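Local coordinates for protein 2-ON-2 hemoglobin (Agrobacterium tumefaciens, PDB 2XYK) that binds heme b and, as a group II truncated hemoglobin, probably binds oxygen at the heme iron, at residues Arg99-Thr104 against Ile113-Val118; Ile41-Ala44 against Gly48-Ala51. One frame throughout, in Å; residues are numbered along the deposited sequence.

Contact 1: residues Arg99-Thr104 against Ile113-Val118; sequences RAMDET and IIWAPV
M101 reaches from helix 87-104 toward I114 and W115 of helix 108-125, and its last two atoms make the contact. With chi1 at -77° the chain leaves beside the backbone N and runs on extended, until a bend at chi3 (89°) turns the terminal methyl toward I114 and keeps the sulfur nearer the indole. The two side chains lie askew rather than alongside one another. The methyl meets I114 at its branch point: M101 CE is 3.5 Å from I114 CB, a tight carbon pair. It is also 3.6 Å from each of the two methyls, I114 CG2 and I114 CD1, so that a single carbon touches both arms of the fork. The approach to W115 is looser, M101 SD standing 4.5 Å from W115 CE3 and meeting the ring obliquely. L21 of helix 14-31 packs against M101, while L8 and L61 reach I114, so this apolar meeting is buried on several sides.

Three polar side chains of 99-104 are held by their own helix and by helix 14-31. R99 NE donates to E103 OE2 at 2.8 Å, nearly straight (169°) and in the guanidinium plane, while the other carboxylate oxygen of E103 forms a salt bridge with R24. T104 OG1 gives a bond of 2.8 Å to A100 O, one turn back. On the partner helix, P117 has no backbone N-H to give, and the helix kinks there. A methionine methyl set into the fork of an isoleucine thus joins the last two long helices of the globin, G and H, one of the two helix pairs of the 2-on-2 fold.

Contact 2: residues Ile41-Ala44 against Gly48-Ala51; sequences IHPA and GSEA. With HEM (protoporphyrin IX containing Fe), chain C.
H42 and S49 both carry the first side-chain atom beyond CB beside the backbone N, H42 CG with chi1 at -89° and S49 OG with chi1 at -63°, and these turns bring an imidazole and a hydroxyl together next to the heme. The setting is the distal side of the 2-on-2 globin pocket, where the loop after helix 36-41 meets the start of helix 47-60, the E helix of the fold.

The imidazole lies over the edge of the porphyrin, tilted by only about 20° from its plane. H42 CE1 comes within 3.4 Å of the meso carbon HEM CHB, and H42 NE2 is 3.5 Å from HEM C3A. The heme methyl CMA sits over the middle of the ring, an approach of the CH-pi kind. A hydrogen bond between H42 ND1 and the carbonyl oxygen of C38 would fix the rotation of this ring, with M29 of helix 14-31 packing against it. S49 OG takes the ring's edge, near its plane, 3.9 Å from H42 CD2, which is van der Waals contact alone.

The hydroxyl has its polar partner in the heme: it donates to a propionate; Y67 and K52 are also hydrogen-bonded to the heme. P43 closes round the same spot, with P43 CD 3.5 Å from S49 OG and P43 CG 3.3 Å from HEM O2A. Deeper in the pocket the iron carries a water on this distal side, opposite the axial ligand H80. Where serine and propionate meet, S49 OG donates to HEM O2A at 2.5 Å, a length whose shortness should not be pressed at this resolution.

Overall arrangement
The two contacts illustrate how one small globin uses different chemistry in different places. Both are buried, yet their centres lie 20 Å apart on opposite sides of the chain's centre, and their nearest atoms are about 11 Å from each other. Contact 1 belongs to the helical body: two long helices meet through apolar atoms, away from S49, K52, Y67 and H80, which bind the heme. Contact 2 joins a loop to a helix, and its segments touch each other less than they converge on the cofactor, with polar atoms engaged at the heme's propionate end. Helix 14-31 links them, supplying L21 to contact 1 and M29 and Y26 to contact 2.

Contact 1: residues Arg99-Thr104 against Ile113-Val118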
ATOM      1  N   ARG A  99     -10.069   2.233  -2.288  1.00  9.75           N
ATOM      2  CA  ARG A  99     -11.183   2.005  -1.374  1.00 10.73           C
ATOM      3  C   ARG A  99     -10.744   1.886   0.079  1.00 10.44           C
ATOM      4  O   ARG A  99     -11.455   2.355   0.973  1.00  9.91           O
ATOM      5  CB  ARG A  99     -11.981   0.747  -1.761  1.00 10.86           C
ATOM      6  CG  ARG A  99     -13.287   0.628  -1.005  1.00 14.48           C
ATOM      7  CD  ARG A  99     -14.337  -0.227  -1.708  1.00 17.89           C
ATOM      8  NE  ARG A  99     -15.290  -0.714  -0.710  1.00 21.28           N
ATOM      9  CZ  ARG A  99     -16.215  -1.658  -0.917  1.00 24.12           C
ATOM     10  NH1 ARG A  99     -16.343  -2.256  -2.105  1.00 22.23           N
ATOM     11  NH2 ARG A  99     -17.016  -2.018   0.085  1.00 26.45           N
ATOM     12  N   ALA A 100      -9.606   1.228   0.311  1.00  9.70           N
ATOM     13  CA  ALA A 100      -9.065   1.127   1.656  1.00 10.03           C
ATOM     14  C   ALA A 100      -8.719   2.503   2.220  1.00  9.01           C
ATOM     15  O   ALA A 100      -9.008   2.771   3.392  1.00  8.78           O
ATOM     16  CB  ALA A 100      -7.861   0.162   1.714  1.00  8.28           C
ATOM     17  N   MET A 101      -8.123   3.365   1.391  1.00 10.18           N
ATOM     18  CA  MET A 101      -7.806   4.767   1.770  1.00 13.24           C
ATOM     19  C   MET A 101      -9.059   5.566   2.072  1.00 12.25           C
ATOM     20  O   MET A 101      -9.132   6.256   3.091  1.00 12.48           O
ATOM     21  CB  MET A 101      -7.119   5.532   0.631  1.00 12.24           C
ATOM     22  CG  MET A 101      -5.688   5.249   0.384  1.00 14.32           C
ATOM     23  SD  MET A 101      -5.043   6.628  -0.602  1.00 21.93           S
ATOM     24  CE  MET A 101      -4.563   7.661   0.739  1.00 14.47           C
ATOM     25  N   ASP A 102     -10.020   5.499   1.152  1.00 13.20           N
ATOM     26  CA  ASP A 102     -11.285   6.273   1.266  1.00 14.31           C
ATOM     27  C   ASP A 102     -11.970   5.907   2.571  1.00 14.56           C
ATOM     28  O   ASP A 102     -12.562   6.766   3.218  1.00 14.43           O
ATOM     29  CB  ASP A 102     -12.245   6.007   0.072  1.00 14.57           C
ATOM     30  CG  ASP A 102     -11.775   6.666  -1.251  1.00 17.32           C
ATOM     31  OD1 ASP A 102     -10.913   7.575  -1.219  1.00 18.86           O
ATOM     32  OD2 ASP A 102     -12.272   6.267  -2.342  1.00 20.55           O
ATOM     33  N   GLU A 103     -11.879   4.629   2.970  1.00 14.91           N
ATOM     34  CA  GLU A 103     -12.558   4.167   4.176  1.00 15.29           C
ATOM     35  C   GLU A 103     -11.815   4.432   5.490  1.00 14.73           C
ATOM     36  O   GLU A 103     -12.425   4.370   6.553  1.00 14.82           O
ATOM     37  CB  GLU A 103     -12.931   2.676   4.053  1.00 15.43           C
ATOM     38  CG  GLU A 103     -14.201   2.420   3.232  1.00 17.30           C
ATOM     39  CD  GLU A 103     -14.317   0.954   2.777  1.00 17.74           C
ATOM     40  OE1 GLU A 103     -13.749   0.064   3.468  1.00 18.46           O
ATOM     41  OE2 GLU A 103     -14.971   0.710   1.732  1.00 18.54           O
ATOM     42  N   THR A 104     -10.508   4.713   5.434  1.00 14.27           N
ATOM     43  CA  THR A 104      -9.688   4.765   6.672  1.00 12.51           C
ATOM     44  C   THR A 104      -8.999   6.123   6.880  1.00 13.04           C
ATOM     45  O   THR A 104      -8.467   6.385   7.962  1.00 12.00           O
ATOM     46  CB  THR A 104      -8.599   3.623   6.746  1.00 12.99           C
ATOM     47  OG1 THR A 104      -7.679   3.751   5.654  1.00 11.94           O
ATOM     48  CG2 THR A 104      -9.225   2.238   6.727  1.00  9.90           C
ATOM     49  N   ILE A 113      -2.818  13.806  -1.644  1.00 13.43           N
ATOM     50  CA  ILE A 113      -1.358  13.803  -1.510  1.00 14.07           C
ATOM     51  C   ILE A 113      -0.756  12.373  -1.599  1.00 13.39           C
ATOM     52  O   ILE A 113       0.248  12.170  -2.249  1.00 13.15           O
ATOM     53  CB  ILE A 113      -0.881  14.539  -0.232  1.00 14.87           C
ATOM     54  CG1 ILE A 113      -0.988  16.064  -0.433  1.00 16.12           C
ATOM     55  CG2 ILE A 113       0.572  14.178   0.080  1.00 15.10           C
ATOM     56  CD1 ILE A 113      -1.293  16.861   0.852  1.00 15.01           C
ATOM     57  N   ILE A 114      -1.403  11.384  -0.988  1.00 12.30           N
ATOM     58  CA  ILE A 114      -0.838  10.029  -0.962  1.00 10.55           C
ATOM     59  C   ILE A 114      -1.030   9.309  -2.286  1.00 10.09           C
ATOM     60  O   ILE A 114      -0.144   8.592  -2.732  1.00  9.35           O
ATOM     61  CB  ILE A 114      -1.457   9.164   0.168  1.00 10.74           C
ATOM     62  CG1 ILE A 114      -1.037   9.670   1.539  1.00 10.63           C
ATOM     63  CG2 ILE A 114      -1.032   7.686   0.033  1.00 10.29           C
ATOM     64  CD1 ILE A 114      -1.923   9.094   2.672  1.00  7.87           C
ATOM     65  N   TRP A 115      -2.210   9.493  -2.885  1.00 10.73           N
ATOM     66  CA  TRP A 115      -2.679   8.717  -4.026  1.00  9.98           C
ATOM     67  C   TRP A 115      -1.877   8.899  -5.298  1.00 10.96           C
ATOM     68  O   TRP A 115      -1.500   7.910  -5.946  1.00  9.10           O
ATOM     69  CB  TRP A 115      -4.146   9.042  -4.331  1.00 11.21           C
ATOM     70  CG  TRP A 115      -4.626   8.427  -5.625  1.00 10.00           C
ATOM     71  CD1 TRP A 115      -4.838   9.068  -6.828  1.00 10.82           C
ATOM     72  CD2 TRP A 115      -4.942   7.043  -5.841  1.00 10.32           C
ATOM     73  NE1 TRP A 115      -5.277   8.150  -7.774  1.00 10.92           N
ATOM     74  CE2 TRP A 115      -5.356   6.911  -7.190  1.00  9.14           C
ATOM     75  CE3 TRP A 115      -4.908   5.896  -5.023  1.00  7.99           C
ATOM     76  CZ2 TRP A 115      -5.725   5.677  -7.742  1.00 11.36           C
ATOM     77  CZ3 TRP A 115      -5.287   4.675  -5.569  1.00 10.26           C
ATOM     78  CH2 TRP A 115      -5.690   4.571  -6.914  1.00 10.20           C
ATOM     79  N   ALA A 116      -1.644  10.154  -5.698  1.00 10.88           N
ATOM     80  CA  ALA A 116      -0.959  10.374  -6.983  1.00 11.35           C
ATOM     81  C   ALA A 116       0.394   9.602  -7.102  1.00 10.69           C
ATOM     82  O   ALA A 116       0.592   8.882  -8.078  1.00 10.53           O
ATOM     83  CB  ALA A 116      -0.809  11.890  -7.298  1.00 11.92           C
ATOM     84  N   PRO A 117       1.310   9.729  -6.104  1.00 10.05           N
ATOM     85  CA  PRO A 117       2.573   8.987  -6.164  1.00  9.32           C
ATOM     86  C   PRO A 117       2.453   7.459  -6.037  1.00  8.84           C
ATOM     87  O   PRO A 117       3.264   6.748  -6.611  1.00  9.38           O
ATOM     88  CB  PRO A 117       3.361   9.539  -4.962  1.00  9.65           C
ATOM     89  CG  PRO A 117       2.739  10.881  -4.681  1.00  9.74           C
ATOM     90  CD  PRO A 117       1.272  10.587  -4.909  1.00  9.80           C
ATOM     91  N   VAL A 118       1.477   6.967  -5.280  1.00  7.39           N
ATOM     92  CA  VAL A 118       1.267   5.534  -5.157  1.00  6.35           C
ATOM     93  C   VAL A 118       0.760   4.992  -6.508  1.00  6.74           C
ATOM     94  O   VAL A 118       1.175   3.922  -6.945  1.00  6.29           O
ATOM     95  CB  VAL A 118       0.247   5.202  -4.041  1.00  6.55           C
ATOM     96  CG1 VAL A 118      -0.378   3.775  -4.224  1.00  7.12           C
ATOM     97  CG2 VAL A 118       0.872   5.362  -2.644  1.00  5.67           C
TER

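Contact 2: residues Ile41-Ala44 against Gly48-Ala51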
ATOM      1  N   ILE A  41      -2.162 -13.750  -7.392  1.00  8.32           N
ATOM      2  CA  ILE A  41      -0.700 -13.720  -7.433  1.00  7.89           C
ATOM      3  C   ILE A  41      -0.083 -13.508  -6.056  1.00  7.15           C
ATOM      4  O   ILE A  41       1.112 -13.611  -5.899  1.00  6.21           O
ATOM      5  CB  ILE A  41      -0.152 -12.652  -8.456  1.00  8.98           C
ATOM      6  CG1 ILE A  41      -0.580 -11.218  -8.078  1.00  8.59           C
ATOM      7  CG2 ILE A  41      -0.609 -12.997  -9.902  1.00  8.61           C
ATOM      8  CD1 ILE A  41       0.335 -10.119  -8.595  1.00  8.22           C
ATOM      9  N   HIS A  42      -0.910 -13.204  -5.071  1.00  7.55           N
ATOM     10  CA  HIS A  42      -0.447 -13.029  -3.706  1.00  8.36           C
ATOM     11  C   HIS A  42      -0.405 -14.412  -3.047  1.00  8.62           C
ATOM     12  O   HIS A  42      -1.089 -15.349  -3.514  1.00  7.88           O
ATOM     13  CB  HIS A  42      -1.367 -12.051  -2.920  1.00  6.89           C
ATOM     14  CG  HIS A  42      -0.956 -10.615  -3.032  1.00  6.16           C
ATOM     15  ND1 HIS A  42      -1.289  -9.822  -4.114  1.00  2.51           N
ATOM     16  CD2 HIS A  42      -0.207  -9.837  -2.212  1.00  4.64           C
ATOM     17  CE1 HIS A  42      -0.781  -8.614  -3.945  1.00  6.11           C
ATOM     18  NE2 HIS A  42      -0.130  -8.591  -2.793  1.00  5.81           N
ATOM     19  N   PRO A  43       0.406 -14.542  -1.969  1.00  9.46           N
ATOM     20  CA  PRO A  43       0.486 -15.811  -1.208  1.00  9.51           C
ATOM     21  C   PRO A  43      -0.891 -16.259  -0.672  1.00  9.90           C
ATOM     22  O   PRO A  43      -1.754 -15.410  -0.386  1.00  9.30           O
ATOM     23  CB  PRO A  43       1.466 -15.497  -0.059  1.00 10.17           C
ATOM     24  CG  PRO A  43       2.296 -14.213  -0.563  1.00 10.37           C
ATOM     25  CD  PRO A  43       1.303 -13.474  -1.446  1.00  9.20           C
ATOM     26  N   ALA A  44      -1.090 -17.578  -0.542  1.00  8.55           N
ATOM     27  CA  ALA A  44      -2.342 -18.114  -0.043  1.00  9.30           C
ATOM     28  C   ALA A  44      -2.635 -17.591   1.362  1.00 10.57           C
ATOM     29  O   ALA A  44      -3.797 -17.305   1.692  1.00 10.57           O
ATOM     30  CB  ALA A  44      -2.338 -19.659  -0.067  1.00 10.03           C
ATOM     31  N   GLY A  48       1.905 -12.446   6.008  1.00 12.11           N
ATOM     32  CA  GLY A  48       3.255 -11.914   5.805  1.00 12.22           C
ATOM     33  C   GLY A  48       3.255 -10.728   4.850  1.00 12.05           C
ATOM     34  O   GLY A  48       4.077  -9.818   5.014  1.00 13.43           O
ATOM     35  N   SER A  49       2.347 -10.725   3.859  1.00 11.67           N
ATOM     36  CA  SER A  49       2.231  -9.588   2.910  1.00 11.97           C
ATOM     37  C   SER A  49       1.771  -8.343   3.656  1.00 11.15           C
ATOM     38  O   SER A  49       2.276  -7.249   3.423  1.00 10.84           O
ATOM     39  CB  SER A  49       1.191  -9.862   1.815  1.00 11.41           C
ATOM     40  OG  SER A  49       1.581 -10.958   1.024  1.00 16.22           O
ATOM     41  N   GLU A  50       0.781  -8.527   4.527  1.00 10.89           N
ATOM     42  CA  GLU A  50       0.244  -7.440   5.332  1.00 11.71           C
ATOM     43  C   GLU A  50       1.295  -6.852   6.253  1.00 11.34           C
ATOM     44  O   GLU A  50       1.423  -5.641   6.319  1.00 11.93           O
ATOM     45  CB  GLU A  50      -0.962  -7.917   6.141  1.00 12.54           C
ATOM     46  CG  GLU A  50      -1.628  -6.818   6.988  1.00 14.89           C
ATOM     47  CD  GLU A  50      -2.973  -7.280   7.522  1.00 20.67           C
ATOM     48  OE1 GLU A  50      -3.596  -8.165   6.882  1.00 23.20           O
ATOM     49  OE2 GLU A  50      -3.411  -6.752   8.564  1.00 20.12           O
ATOM     50  N   ALA A  51       2.037  -7.711   6.968  1.00 11.09           N
ATOM     51  CA  ALA A  51       3.119  -7.240   7.849  1.00  9.88           C
ATOM     52  C   ALA A  51       4.099  -6.344   7.082  1.00  9.57           C
ATOM     53  O   ALA A  51       4.452  -5.266   7.546  1.00  9.07           O
ATOM     54  CB  ALA A  51       3.865  -8.442   8.486  1.00  9.24           C
TER
HETATM   55  CHA HEM C 700       4.891  -7.178  -2.271  1.00  7.93           C
HETATM   56  CHB HEM C 700       1.576  -7.153  -5.911  1.00  7.46           C
HETATM   57  CHC HEM C 700       2.140  -2.309  -6.208  1.00  7.57           C
HETATM   58  CHD HEM C 700       4.433  -2.323  -1.950  1.00  9.33           C
HETATM   59  C1A HEM C 700       4.011  -7.589  -3.267  1.00  7.85           C
HETATM   60  C2A HEM C 700       3.748  -8.960  -3.665  1.00  7.38           C
HETATM   61  C3A HEM C 700       2.854  -8.960  -4.661  1.00  8.30           C
HETATM   62  C4A HEM C 700       2.487  -7.581  -4.937  1.00  8.68           C
HETATM   63  CMA HEM C 700       2.252 -10.176  -5.438  1.00  7.20           C
HETATM   64  CAA HEM C 700       4.437 -10.179  -3.000  1.00 10.55           C
HETATM   65  CBA HEM C 700       3.723 -10.430  -1.649  1.00 18.79           C
HETATM   66  CGA HEM C 700       4.579 -11.108  -0.579  1.00 24.03           C
HETATM   67  O1A HEM C 700       5.832 -11.248  -0.694  1.00 27.20           O
HETATM   68  O2A HEM C 700       3.991 -11.520   0.451  1.00 25.49           O
HETATM   69  C1B HEM C 700       1.450  -5.843  -6.352  1.00  7.48           C
HETATM   70  C2B HEM C 700       0.667  -5.337  -7.476  1.00  6.91           C
HETATM   71  C3B HEM C 700       0.842  -3.997  -7.534  1.00  8.46           C
HETATM   72  C4B HEM C 700       1.731  -3.613  -6.456  1.00  9.28           C
HETATM   73  CMB HEM C 700      -0.218  -6.161  -8.426  1.00  4.60           C
HETATM   74  CAB HEM C 700       0.246  -2.973  -8.538  1.00  6.61           C
HETATM   75  CBB HEM C 700       0.711  -2.902  -9.788  1.00  8.47           C
HETATM   76  C1C HEM C 700       2.766  -1.876  -5.073  1.00  7.39           C
HETATM   77  C2C HEM C 700       2.981  -0.502  -4.703  1.00  7.54           C
HETATM   78  C3C HEM C 700       3.606  -0.484  -3.516  1.00  6.45           C
HETATM   79  C4C HEM C 700       3.812  -1.867  -3.109  1.00  8.91           C
HETATM   80  CMC HEM C 700       2.525   0.675  -5.599  1.00  8.25           C
HETATM   81  CAC HEM C 700       4.052   0.777  -2.722  1.00  8.65           C
HETATM   82  CBC HEM C 700       3.158   1.744  -2.413  1.00  6.69           C
HETATM   83  C1D HEM C 700       4.864  -3.604  -1.658  1.00 10.83           C
HETATM   84  C2D HEM C 700       5.781  -3.989  -0.594  1.00  7.19           C
HETATM   85  C3D HEM C 700       5.922  -5.498  -0.701  1.00  9.78           C
HETATM   86  C4D HEM C 700       5.087  -5.888  -1.811  1.00 10.62           C
HETATM   87  CMD HEM C 700       6.457  -3.052   0.436  1.00  9.87           C
HETATM   88  CAD HEM C 700       6.788  -6.427   0.187  1.00  9.59           C
HETATM   89  CBD HEM C 700       8.137  -6.469  -0.540  1.00 13.31           C
HETATM   90  CGD HEM C 700       9.070  -7.488   0.076  1.00 12.77           C
HETATM   91  O1D HEM C 700       8.954  -8.706  -0.226  1.00 11.84           O
HETATM   92  O2D HEM C 700       9.920  -7.056   0.879  1.00 13.39           O
HETATM   93  NA  HEM C 700       3.225  -6.773  -4.058  1.00  9.79           N
HETATM   94  NB  HEM C 700       2.065  -4.755  -5.751  1.00  6.66           N
HETATM   95  NC  HEM C 700       3.288  -2.685  -4.094  1.00  6.69           N
HETATM   96  ND  HEM C 700       4.481  -4.749  -2.333  1.00  9.32           N
HETATM   97 FE   HEM C 700       3.300  -4.724  -4.057  1.00  8.01          FE
HETATM   98  O   HOH W   1       1.784  -4.646  -2.858  1.00  4.23           O